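Local coordinates for protein glycosyltransferase (Streptomyces viridochromogenes, PDB 2IV3) that binds UDP and probably transfers a sugar from a nucleotide-activated donor to an acceptor, at residues A[9-14]-A[30-35]; A[112-117]-A[251-256]; A[164-169]-A[190-195]. All coordinates share one frame; numbering follows the deposited sequence.

Followed from the N terminus, the chain illustrates how a two-domain GT-B enzyme gathers one nucleotide site from distant loops. Interaction 1 comes first: it closes a short loop between strand 5-9 and helix 32-45 in the N-terminal domain. The chain then completes most of that domain's parallel sheet before 112-117 opens interaction 2, whose partner, 251-256, arrives more than 130 residues later from the other domain. Nested inside this long loop is interaction 3, in which strands 165-168 and 191-194 pair within the C-terminal sheet. Interactions 1 and 2 touch, Ile-32 meeting both His-112 and Phe-113; interaction 3 touches neither, yet all three reach the same UDP.

Interaction 1: A[9-14]-A[30-35]; sequences VNIPLR and GGIQWV. With UDP (uridine-5'-diphosphate), chain E.
At the first beta-alpha connection of the N-terminal domain, Ile-11 and Asn-10, just past strand 5-9, pack against Ile-32 and Gln-33 in the opening turn of helix 32-45. The two isoleucines carry the apolar half, their chains crossing at about a right angle. Ile-11 CD1 lies 3.8 Å from Ile-32 CD1, while the other branch, Ile-11 CG2, is 3.8 Å from Ile-32 CG2 and also reaches the Gln-33 amide.

No direct hydrogen bond spans the segments; a water does the joining. It accepts from Asn-10 ND2 at 3.0 Å and from Gln-33 NE2 at 2.8 Å, and donates to Ile-11 O. Gln-33 gets its amide there by bending at chi2 (96°), which folds NE2 toward the loop, where Leu-13 CD1 meets it at 3.6 Å. The two amide planes stand 54° apart. Asn-10 ND2 has a second acceptor in Gly-54 O, whereas its OD1 is buried against Gln-33 CG at 3.4 Å and has no polar partner in the model.

This is the Rossmann-like half of a GT-B fold, in which the loop leading into the first helix faces the cleft between domains. Here that loop is the glycine-rich run Gly-30 and Gly-31. Gly-30 N gives UDP O4' a weak hydrogen bond of 3.3 Å, and Trp-34 CD1 approaches O3' of the same ribose at 3.4 Å. Ile-11 and Leu-13 also pack on Thr-243 of the second subunit.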
loop_
_atom_site.group_PDB
_atom_site.type_symbol
_atom_site.label_atom_id
_atom_site.label_comp_id
_atom_site.label_asym_id
_atom_site.label_seq_id
_atom_site.Cartn_x
_atom_site.Cartn_y
_atom_site.Cartn_z
ATOM N N VAL A 9 -12.672 16.135 1.363
ATOM C CA VAL A 9 -12.645 14.808 1.933
ATOM C C VAL A 9 -11.224 14.374 2.300
ATOM O O VAL A 9 -10.393 14.086 1.434
ATOM C CB VAL A 9 -13.358 13.812 1.059
ATOM C CG1 VAL A 9 -13.414 12.462 1.725
ATOM C CG2 VAL A 9 -14.810 14.304 0.762
ATOM N N ASN A 10 -10.951 14.366 3.596
ATOM C CA ASN A 10 -9.690 13.898 4.100
ATOM C C ASN A 10 -9.730 12.404 3.869
ATOM O O ASN A 10 -10.768 11.879 3.467
ATOM C CB ASN A 10 -9.641 14.181 5.606
ATOM C CG ASN A 10 -8.384 13.688 6.256
ATOM O OD1 ASN A 10 -7.292 13.879 5.731
ATOM N ND2 ASN A 10 -8.521 13.060 7.414
ATOM N N ILE A 11 -8.601 11.740 4.113
ATOM C CA ILE A 11 -8.512 10.313 4.181
ATOM C C ILE A 11 -8.990 9.870 5.549
ATOM O O ILE A 11 -8.308 10.125 6.567
ATOM C CB ILE A 11 -7.053 9.803 3.870
ATOM C CG1 ILE A 11 -7.036 8.266 3.757
ATOM C CG2 ILE A 11 -6.023 10.350 4.847
ATOM C CD1 ILE A 11 -5.740 7.680 3.314
ATOM N N PRO A 12 -10.166 9.188 5.593
ATOM C CA PRO A 12 -10.689 8.742 6.878
ATOM C C PRO A 12 -9.918 7.570 7.515
ATOM O O PRO A 12 -9.959 6.441 7.035
ATOM C CB PRO A 12 -12.150 8.370 6.569
ATOM C CG PRO A 12 -12.316 8.443 5.109
ATOM C CD PRO A 12 -11.043 8.797 4.467
ATOM N N LEU A 13 -9.272 7.859 8.634
ATOM C CA LEU A 13 -8.390 6.908 9.305
ATOM C C LEU A 13 -8.508 7.076 10.809
ATOM O O LEU A 13 -8.520 8.186 11.328
ATOM C CB LEU A 13 -6.909 7.115 8.899
ATOM C CG LEU A 13 -6.465 7.017 7.429
ATOM C CD1 LEU A 13 -5.038 7.524 7.324
ATOM C CD2 LEU A 13 -6.575 5.611 6.853
ATOM N N ARG A 14 -8.587 5.956 11.503
ATOM C CA ARG A 14 -8.644 6.004 12.951
ATOM C C ARG A 14 -7.233 6.133 13.476
ATOM O O ARG A 14 -6.253 5.693 12.829
ATOM C CB ARG A 14 -9.300 4.756 13.519
ATOM C CG ARG A 14 -10.629 4.432 12.901
ATOM C CD ARG A 14 -11.759 4.812 13.839
ATOM N NE ARG A 14 -13.039 4.256 13.413
ATOM C CZ ARG A 14 -14.218 4.583 13.935
ATOM N NH1 ARG A 14 -14.320 5.483 14.909
ATOM N NH2 ARG A 14 -15.313 4.015 13.463
ATOM N N GLY A 30 1.230 12.126 9.158
ATOM C CA GLY A 30 0.181 12.032 8.154
ATOM C C GLY A 30 0.283 13.249 7.262
ATOM O O GLY A 30 0.165 14.379 7.761
ATOM N N GLY A 31 0.485 13.041 5.956
ATOM C CA GLY A 31 0.724 14.144 5.004
ATOM C C GLY A 31 -0.435 14.530 4.109
ATOM O O GLY A 31 -0.486 15.660 3.583
ATOM N N ILE A 32 -1.355 13.591 3.894
ATOM C CA ILE A 32 -2.608 13.937 3.286
ATOM C C ILE A 32 -3.360 14.893 4.193
ATOM O O ILE A 32 -4.018 15.813 3.727
ATOM C CB ILE A 32 -3.479 12.722 3.041
ATOM C CG1 ILE A 32 -2.782 11.765 2.043
ATOM C CG2 ILE A 32 -4.846 13.188 2.545
ATOM C CD1 ILE A 32 -3.283 10.301 2.120
ATOM N N GLN A 33 -3.264 14.661 5.491
ATOM C CA GLN A 33 -4.005 15.425 6.460
ATOM C C GLN A 33 -3.460 16.869 6.546
ATOM O O GLN A 33 -4.215 17.792 6.803
ATOM C CB GLN A 33 -3.961 14.699 7.827
ATOM C CG GLN A 33 -4.726 13.348 7.911
ATOM C CD GLN A 33 -3.841 12.091 7.693
ATOM O OE1 GLN A 33 -2.718 12.167 7.181
ATOM N NE2 GLN A 33 -4.361 10.932 8.087
ATOM N N TRP A 34 -2.148 17.039 6.356
ATOM C CA TRP A 34 -1.494 18.345 6.193
ATOM C C TRP A 34 -1.815 19.023 4.840
ATOM O O TRP A 34 -2.215 20.194 4.780
ATOM C CB TRP A 34 0.027 18.219 6.421
ATOM C CG TRP A 34 0.433 18.385 7.873
ATOM C CD1 TRP A 34 1.018 17.452 8.682
ATOM C CD2 TRP A 34 0.250 19.558 8.684
ATOM N NE1 TRP A 34 1.190 17.966 9.955
ATOM C CE2 TRP A 34 0.768 19.267 9.970
ATOM C CE3 TRP A 34 -0.285 20.838 8.441
ATOM C CZ2 TRP A 34 0.742 20.199 11.013
ATOM C CZ3 TRP A 34 -0.295 21.771 9.470
ATOM C CH2 TRP A 34 0.220 21.450 10.742
ATOM N N VAL A 35 -1.676 18.297 3.747
ATOM C CA VAL A 35 -2.084 18.879 2.452
ATOM C C VAL A 35 -3.432 19.564 2.628
ATOM O O VAL A 35 -3.577 20.736 2.285
ATOM C CB VAL A 35 -2.163 17.840 1.324
ATOM C CG1 VAL A 35 -2.856 18.462 0.045
ATOM C CG2 VAL A 35 -0.771 17.360 1.004
HETATM N N1 UDP E . 5.373 13.462 10.112
HETATM C C2 UDP E . 5.100 13.910 11.417
HETATM N N3 UDP E . 5.774 13.361 12.454
HETATM C C4 UDP E . 6.688 12.407 12.253
HETATM C C5 UDP E . 6.979 11.946 10.985
HETATM C C6 UDP E . 6.281 12.502 9.910
HETATM O O2 UDP E . 4.241 14.806 11.606
HETATM O O4 UDP E . 7.303 11.937 13.195
HETATM C "C1'" UDP E . 4.631 14.034 8.968
HETATM C "C2'" UDP E . 5.422 14.937 8.017
HETATM O "O2'" UDP E . 5.571 16.292 8.415
HETATM C "C3'" UDP E . 4.559 14.914 6.775
HETATM C "C4'" UDP E . 4.080 13.466 6.768
HETATM O "O4'" UDP E . 4.254 12.954 8.114
HETATM O "O3'" UDP E . 3.487 15.847 6.935
HETATM C "C5'" UDP E . 4.999 12.671 5.866
HETATM O "O5'" UDP E . 4.378 12.641 4.607
HETATM P PA UDP E . 5.224 12.442 3.251
HETATM O O1A UDP E . 4.345 12.728 1.992
HETATM O O2A UDP E . 6.533 13.243 3.192
HETATM O O3A UDP E . 5.598 10.883 3.262
HETATM P PB UDP E . 4.459 9.738 3.120
HETATM O O1B UDP E . 4.394 9.221 1.663
HETATM O O2B UDP E . 3.010 10.389 3.558
HETATM O O3B UDP E . 4.770 8.623 4.119
HETATM O O HOH W 1 -7.087 10.769 8.637
#

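Interaction 2: A[112-117]-A[251-256]. With UDP (uridine-5'-diphosphate), chain E.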
loop_
_atom_site.group_PDB
_atom_site.type_symbol
_atom_site.label_atom_id
_atom_site.label_comp_id
_atom_site.label_asym_id
_atom_site.label_seq_id
_atom_site.Cartn_x
_atom_site.Cartn_y
_atom_site.Cartn_z
ATOM N N HIS A 112 -3.094 11.366 -4.127
ATOM C CA HIS A 112 -1.991 11.413 -3.141
ATOM C C HIS A 112 -1.191 10.090 -3.089
ATOM O O HIS A 112 -0.543 9.758 -2.032
ATOM C CB HIS A 112 -2.525 11.713 -1.730
ATOM C CG HIS A 112 -3.197 13.062 -1.578
ATOM N ND1 HIS A 112 -2.516 14.255 -1.699
ATOM C CD2 HIS A 112 -4.478 13.395 -1.275
ATOM C CE1 HIS A 112 -3.349 15.262 -1.493
ATOM N NE2 HIS A 112 -4.541 14.767 -1.220
ATOM N N PHE A 113 -1.281 9.323 -4.192
ATOM C CA PHE A 113 -0.910 7.885 -4.175
ATOM C C PHE A 113 -0.053 7.509 -5.353
ATOM O O PHE A 113 -0.031 8.210 -6.351
ATOM C CB PHE A 113 -2.156 6.947 -4.034
ATOM C CG PHE A 113 -2.937 7.197 -2.771
ATOM C CD1 PHE A 113 -2.473 6.734 -1.556
ATOM C CD2 PHE A 113 -4.064 7.999 -2.794
ATOM C CE1 PHE A 113 -3.136 7.045 -0.390
ATOM C CE2 PHE A 113 -4.730 8.305 -1.637
ATOM C CZ PHE A 113 -4.267 7.831 -0.430
ATOM N N THR A 114 0.651 6.398 -5.208
ATOM C CA THR A 114 1.595 5.882 -6.197
ATOM C C THR A 114 0.857 5.140 -7.284
ATOM O O THR A 114 1.392 4.864 -8.368
ATOM C CB THR A 114 2.601 5.007 -5.476
ATOM O OG1 THR A 114 3.838 5.711 -5.403
ATOM C CG2 THR A 114 2.837 3.668 -6.158
ATOM N N THR A 115 -0.404 4.830 -6.992
ATOM C CA THR A 115 -1.149 3.891 -7.795
ATOM C C THR A 115 -2.184 4.631 -8.554
ATOM O O THR A 115 -2.532 5.752 -8.202
ATOM C CB THR A 115 -1.805 2.837 -6.912
ATOM O OG1 THR A 115 -2.609 3.479 -5.908
ATOM C CG2 THR A 115 -0.725 2.016 -6.211
ATOM N N ARG A 116 -2.689 4.010 -9.602
ATOM C CA ARG A 116 -3.711 4.632 -10.409
ATOM C C ARG A 116 -4.982 4.854 -9.564
ATOM O O ARG A 116 -5.318 4.015 -8.703
ATOM C CB ARG A 116 -3.948 3.767 -11.624
ATOM C CG ARG A 116 -2.620 3.161 -12.145
ATOM C CD ARG A 116 -2.795 2.573 -13.485
ATOM N NE ARG A 116 -3.565 3.503 -14.280
ATOM C CZ ARG A 116 -3.958 3.284 -15.528
ATOM N NH1 ARG A 116 -3.659 2.134 -16.122
ATOM N NH2 ARG A 116 -4.669 4.215 -16.158
ATOM N N PRO A 117 -5.645 6.017 -9.747
ATOM C CA PRO A 117 -6.826 6.358 -8.939
ATOM C C PRO A 117 -8.163 5.713 -9.372
ATOM O O PRO A 117 -8.428 5.496 -10.563
ATOM C CB PRO A 117 -6.883 7.880 -9.063
ATOM C CG PRO A 117 -6.321 8.157 -10.438
ATOM C CD PRO A 117 -5.281 7.114 -10.677
ATOM N N CYS A 251 7.312 5.505 -6.292
ATOM C CA CYS A 251 7.465 6.739 -7.035
ATOM C C CYS A 251 6.780 7.800 -6.221
ATOM O O CYS A 251 5.565 7.819 -6.084
ATOM C CB CYS A 251 6.837 6.620 -8.394
ATOM S SG CYS A 251 7.489 7.792 -9.606
ATOM N N GLU A 252 7.598 8.643 -5.622
ATOM C CA GLU A 252 7.146 9.556 -4.615
ATOM C C GLU A 252 6.237 10.564 -5.327
ATOM O O GLU A 252 6.671 11.254 -6.254
ATOM C CB GLU A 252 8.367 10.178 -3.938
ATOM C CG GLU A 252 8.089 11.038 -2.735
ATOM C CD GLU A 252 7.429 10.277 -1.649
ATOM O OE1 GLU A 252 8.003 9.267 -1.204
ATOM O OE2 GLU A 252 6.340 10.701 -1.214
ATOM N N PRO A 253 4.949 10.603 -4.931
ATOM C CA PRO A 253 3.928 11.403 -5.642
ATOM C C PRO A 253 3.943 12.921 -5.360
ATOM O O PRO A 253 3.675 13.708 -6.279
ATOM C CB PRO A 253 2.584 10.792 -5.162
ATOM C CG PRO A 253 2.914 9.876 -3.976
ATOM C CD PRO A 253 4.399 9.865 -3.767
ATOM N N GLY A 254 4.184 13.327 -4.106
ATOM C CA GLY A 254 4.133 14.752 -3.760
ATOM C C GLY A 254 5.074 15.191 -2.629
ATOM O O GLY A 254 5.378 16.413 -2.467
ATOM N N ALA A 255 5.506 14.234 -1.822
ATOM C CA ALA A 255 6.605 14.506 -0.875
ATOM C C ALA A 255 6.306 15.726 0.014
ATOM O O ALA A 255 6.938 16.784 -0.097
ATOM C CB ALA A 255 7.953 14.671 -1.649
ATOM N N THR A 256 5.325 15.585 0.896
ATOM C CA THR A 256 4.904 16.735 1.691
ATOM C C THR A 256 5.993 17.404 2.565
ATOM O O THR A 256 5.952 18.631 2.759
ATOM C CB THR A 256 3.572 16.486 2.455
ATOM O OG1 THR A 256 3.340 17.551 3.420
ATOM C CG2 THR A 256 3.620 15.206 3.130
HETATM N N1 UDP E . 5.373 13.462 10.112
HETATM C C2 UDP E . 5.100 13.910 11.417
HETATM N N3 UDP E . 5.774 13.361 12.454
HETATM C C4 UDP E . 6.688 12.407 12.253
HETATM C C5 UDP E . 6.979 11.946 10.985
HETATM C C6 UDP E . 6.281 12.502 9.910
HETATM O O2 UDP E . 4.241 14.806 11.606
HETATM O O4 UDP E . 7.303 11.937 13.195
HETATM C "C1'" UDP E . 4.631 14.034 8.968
HETATM C "C2'" UDP E . 5.422 14.937 8.017
HETATM O "O2'" UDP E . 5.571 16.292 8.415
HETATM C "C3'" UDP E . 4.559 14.914 6.775
HETATM C "C4'" UDP E . 4.080 13.466 6.768
HETATM O "O4'" UDP E . 4.254 12.954 8.114
HETATM O "O3'" UDP E . 3.487 15.847 6.935
HETATM C "C5'" UDP E . 4.999 12.671 5.866
HETATM O "O5'" UDP E . 4.378 12.641 4.607
HETATM P PA UDP E . 5.224 12.442 3.251
HETATM O O1A UDP E . 4.345 12.728 1.992
HETATM O O2A UDP E . 6.533 13.243 3.192
HETATM O O3A UDP E . 5.598 10.883 3.262
HETATM P PB UDP E . 4.459 9.738 3.120
HETATM O O1B UDP E . 4.394 9.221 1.663
HETATM O O2B UDP E . 3.010 10.389 3.558
HETATM O O3B UDP E . 4.770 8.623 4.119
#
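Thr-114 and the backbone of His-112 and Phe-113 meet Cys-251 and Pro-253 in a loop-to-loop contact between the two domains of the GT-B fold. One loop follows strand 106-111 of the N-terminal sheet, and the other runs from strand 234-237 to helix 256-263 in the C-terminal domain, so the junction borders the cleft in which UDP is held. It is small, shared mainly between the Pro-253 ring and Thr-114. Pro-253 CB and CG lie against the backbone of 112-113, not against side chains: CB is 3.9 Å from Phe-113 O and CG 4.0 Å from His-112 O. Phe-113 O also accepts a hydrogen bond from Gln-130, and Pro-253 O accepts from Ser-126 and Ser-127.

Further along, Thr-114 OG1 comes within 2.8 Å of Cys-251 O. The side chains of His-112 and Phe-113 pack instead on Ile-32 of helix 32-45. His-112 CB sits 4.0 Å above the plane of the Phe-113 ring, toward its rim, and His-112 NE2 is hydrogen-bonded to ND1 of His-91.

Two other residues of 251-256 face the nucleotide. Thr-256 N makes a hydrogen bond of 3.2 Å to the alpha-phosphate oxygen UDP O1A, though its geometry is uncertain because the position of that oxygen is doubtful. Glu-252, for its part, is spaced from Glu-260 as in the EX7E motif of family GT4 enzymes. With its chain bent at chi2 (61°), Glu-252 places OE1 in a salt bridge with Lys-175, while Glu-252 OE2 lies 3.8 Å from UDP O1B.

Interaction 3: A[164-169]-A[190-195]; sequences FLLFMG and RLVLAG. With UDP (uridine-5'-diphosphate), chain E.
The Phe-164 ring receives Val-192 CG2 over one face, a CH-pi contact 3.9 Å from the ring centroid and 24° off its normal, and has Leu-166 CB at its edge, in plane. Phe-164 CG takes the place between the backbone N and the carbonyl carbon (chi1 72°), which swings the ring over the neighbouring strand. The second ring, that of Phe-167, has Ala-194 O near its plane at the edge and runs alongside Leu-193, with CD2 of Phe-167 4.1 Å from CD2 of Leu-193.

These residues belong to the beta-alpha-beta unit of strand 165-168, helix 177-187 and strand 191-194, which starts the C-terminal Rossmann-like domain of the GT-B fold. The two strands are parallel neighbours, joined by five backbone hydrogen bonds. The middle one, Phe-167 N to Val-192 O at 2.8 Å, is almost perfectly straight at 178°; the last, Gly-169 N to Ala-194 O, stretches to 3.2 Å where the pair runs out into loops.

On one face of the sheet, helix 177-187 packs on Leu-165, Phe-167 and Leu-191, while Leu-193 lies against Val-171 and Pro-216. On that side Leu-191 turns CD1 back over the first strand, to 3.5 Å from Leu-165 O. On the face of Leu-166 and Val-192, toward helix 222-231, packing is tight: Leu-166 CD1 and Val-192 CG1 are only 3.4 Å apart.

The C-terminal ends of both strands reach the base of UDP. Met-168 CG, anti to the backbone N, lies over the uracil, 3.5 Å from UDP C6, with SD above the same face, while Gly-195 CA approaches UDP O4 to 3.3 Å.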
loop_
_atom_site.group_PDB
_atom_site.type_symbol
_atom_site.label_atom_id
_atom_site.label_comp_id
_atom_site.label_asym_id
_atom_site.label_seq_id
_atom_site.Cartn_x
_atom_site.Cartn_y
_atom_site.Cartn_z
ATOM N N PHE A 164 22.258 19.305 13.262
ATOM C CA PHE A 164 21.781 17.968 12.881
ATOM C C PHE A 164 21.024 17.891 11.561
ATOM O O PHE A 164 20.439 18.878 11.080
ATOM C CB PHE A 164 20.976 17.332 14.032
ATOM C CG PHE A 164 19.606 17.953 14.246
ATOM C CD1 PHE A 164 18.554 17.675 13.374
ATOM C CD2 PHE A 164 19.374 18.800 15.323
ATOM C CE1 PHE A 164 17.292 18.240 13.566
ATOM C CE2 PHE A 164 18.122 19.371 15.529
ATOM C CZ PHE A 164 17.087 19.090 14.654
ATOM N N LEU A 165 21.048 16.700 10.978
ATOM C CA LEU A 165 20.269 16.411 9.789
ATOM C C LEU A 165 18.979 15.712 10.197
ATOM O O LEU A 165 18.935 15.040 11.207
ATOM C CB LEU A 165 21.076 15.529 8.840
ATOM C CG LEU A 165 22.432 16.070 8.386
ATOM C CD1 LEU A 165 23.203 14.993 7.685
ATOM C CD2 LEU A 165 22.247 17.262 7.478
ATOM N N LEU A 166 17.926 15.857 9.412
ATOM C CA LEU A 166 16.620 15.467 9.904
ATOM C C LEU A 166 15.890 14.592 8.915
ATOM O O LEU A 166 15.805 14.920 7.734
ATOM C CB LEU A 166 15.780 16.702 10.263
ATOM C CG LEU A 166 14.398 16.463 10.901
ATOM C CD1 LEU A 166 14.501 15.706 12.199
ATOM C CD2 LEU A 166 13.673 17.756 11.141
ATOM N N PHE A 167 15.398 13.461 9.418
ATOM C CA PHE A 167 14.471 12.613 8.695
ATOM C C PHE A 167 13.133 12.730 9.387
ATOM O O PHE A 167 13.025 12.662 10.626
ATOM C CB PHE A 167 14.943 11.144 8.639
ATOM C CG PHE A 167 14.025 10.225 7.826
ATOM C CD1 PHE A 167 14.342 9.877 6.503
ATOM C CD2 PHE A 167 12.872 9.685 8.391
ATOM C CE1 PHE A 167 13.512 9.013 5.753
ATOM C CE2 PHE A 167 12.033 8.839 7.659
ATOM C CZ PHE A 167 12.352 8.490 6.337
ATOM N N MET A 168 12.114 12.946 8.572
ATOM C CA MET A 168 10.768 13.058 9.106
ATOM C C MET A 168 9.745 12.305 8.275
ATOM O O MET A 168 9.102 12.871 7.372
ATOM C CB MET A 168 10.381 14.541 9.343
ATOM C CG MET A 168 9.017 14.681 9.953
ATOM S SD MET A 168 8.893 15.655 11.462
ATOM C CE MET A 168 10.451 15.409 12.308
ATOM N N GLY A 169 9.577 11.021 8.572
ATOM C CA GLY A 169 8.554 10.229 7.871
ATOM C C GLY A 169 8.444 8.830 8.441
ATOM O O GLY A 169 9.005 8.538 9.527
ATOM N N ARG A 190 24.836 14.035 12.668
ATOM C CA ARG A 190 23.861 13.162 13.296
ATOM C C ARG A 190 22.609 13.115 12.450
ATOM O O ARG A 190 22.279 14.103 11.793
ATOM C CB ARG A 190 23.532 13.640 14.708
ATOM C CG ARG A 190 24.680 13.399 15.717
ATOM C CD ARG A 190 25.005 11.889 15.914
ATOM N NE ARG A 190 26.412 11.647 16.272
ATOM C CZ ARG A 190 27.396 11.421 15.394
ATOM N NH1 ARG A 190 27.164 11.396 14.079
ATOM N NH2 ARG A 190 28.627 11.212 15.832
ATOM N N LEU A 191 21.919 11.969 12.436
ATOM C CA LEU A 191 20.609 11.908 11.788
ATOM C C LEU A 191 19.517 11.799 12.824
ATOM O O LEU A 191 19.303 10.726 13.406
ATOM C CB LEU A 191 20.493 10.757 10.776
ATOM C CG LEU A 191 19.145 10.835 10.043
ATOM C CD1 LEU A 191 18.947 12.147 9.202
ATOM C CD2 LEU A 191 18.825 9.593 9.194
ATOM N N VAL A 192 18.843 12.916 13.077
ATOM C CA VAL A 192 17.645 12.866 13.890
ATOM C C VAL A 192 16.582 12.156 13.069
ATOM O O VAL A 192 16.193 12.620 12.003
ATOM C CB VAL A 192 17.174 14.243 14.372
ATOM C CG1 VAL A 192 15.772 14.141 14.970
ATOM C CG2 VAL A 192 18.118 14.759 15.407
ATOM N N LEU A 193 16.158 11.005 13.570
ATOM C CA LEU A 193 15.332 10.048 12.851
ATOM C C LEU A 193 13.936 10.155 13.413
ATOM O O LEU A 193 13.548 9.414 14.298
ATOM C CB LEU A 193 15.893 8.636 13.097
ATOM C CG LEU A 193 15.630 7.487 12.109
ATOM C CD1 LEU A 193 15.915 6.166 12.809
ATOM C CD2 LEU A 193 14.216 7.481 11.562
ATOM N N ALA A 194 13.173 11.117 12.926
ATOM C CA ALA A 194 11.868 11.352 13.524
ATOM C C ALA A 194 10.780 10.627 12.744
ATOM O O ALA A 194 10.715 10.728 11.541
ATOM C CB ALA A 194 11.602 12.846 13.633
ATOM N N GLY A 195 9.948 9.851 13.423
ATOM C CA GLY A 195 8.912 9.097 12.692
ATOM C C GLY A 195 8.561 7.730 13.247
ATOM O O GLY A 195 9.318 7.165 14.063
HETATM N N1 UDP E . 5.373 13.462 10.112
HETATM C C2 UDP E . 5.100 13.910 11.417
HETATM N N3 UDP E . 5.774 13.361 12.454
HETATM C C4 UDP E . 6.688 12.407 12.253
HETATM C C5 UDP E . 6.979 11.946 10.985
HETATM C C6 UDP E . 6.281 12.502 9.910
HETATM O O2 UDP E . 4.241 14.806 11.606
HETATM O O4 UDP E . 7.303 11.937 13.195
HETATM C "C1'" UDP E . 4.631 14.034 8.968
HETATM C "C2'" UDP E . 5.422 14.937 8.017
HETATM O "O2'" UDP E . 5.571 16.292 8.415
HETATM C "C3'" UDP E . 4.559 14.914 6.775
HETATM C "C4'" UDP E . 4.080 13.466 6.768
HETATM O "O4'" UDP E . 4.254 12.954 8.114
HETATM O "O3'" UDP E . 3.487 15.847 6.935
HETATM C "C5'" UDP E . 4.999 12.671 5.866
HETATM O "O5'" UDP E . 4.378 12.641 4.607
HETATM P PA UDP E . 5.224 12.442 3.251
HETATM O O1A UDP E . 4.345 12.728 1.992
HETATM O O2A UDP E . 6.533 13.243 3.192
HETATM O O3A UDP E . 5.598 10.883 3.262
HETATM P PB UDP E . 4.459 9.738 3.120
HETATM O O1B UDP E . 4.394 9.221 1.663
HETATM O O2B UDP E . 3.010 10.389 3.558
HETATM O O3B UDP E . 4.770 8.623 4.119
#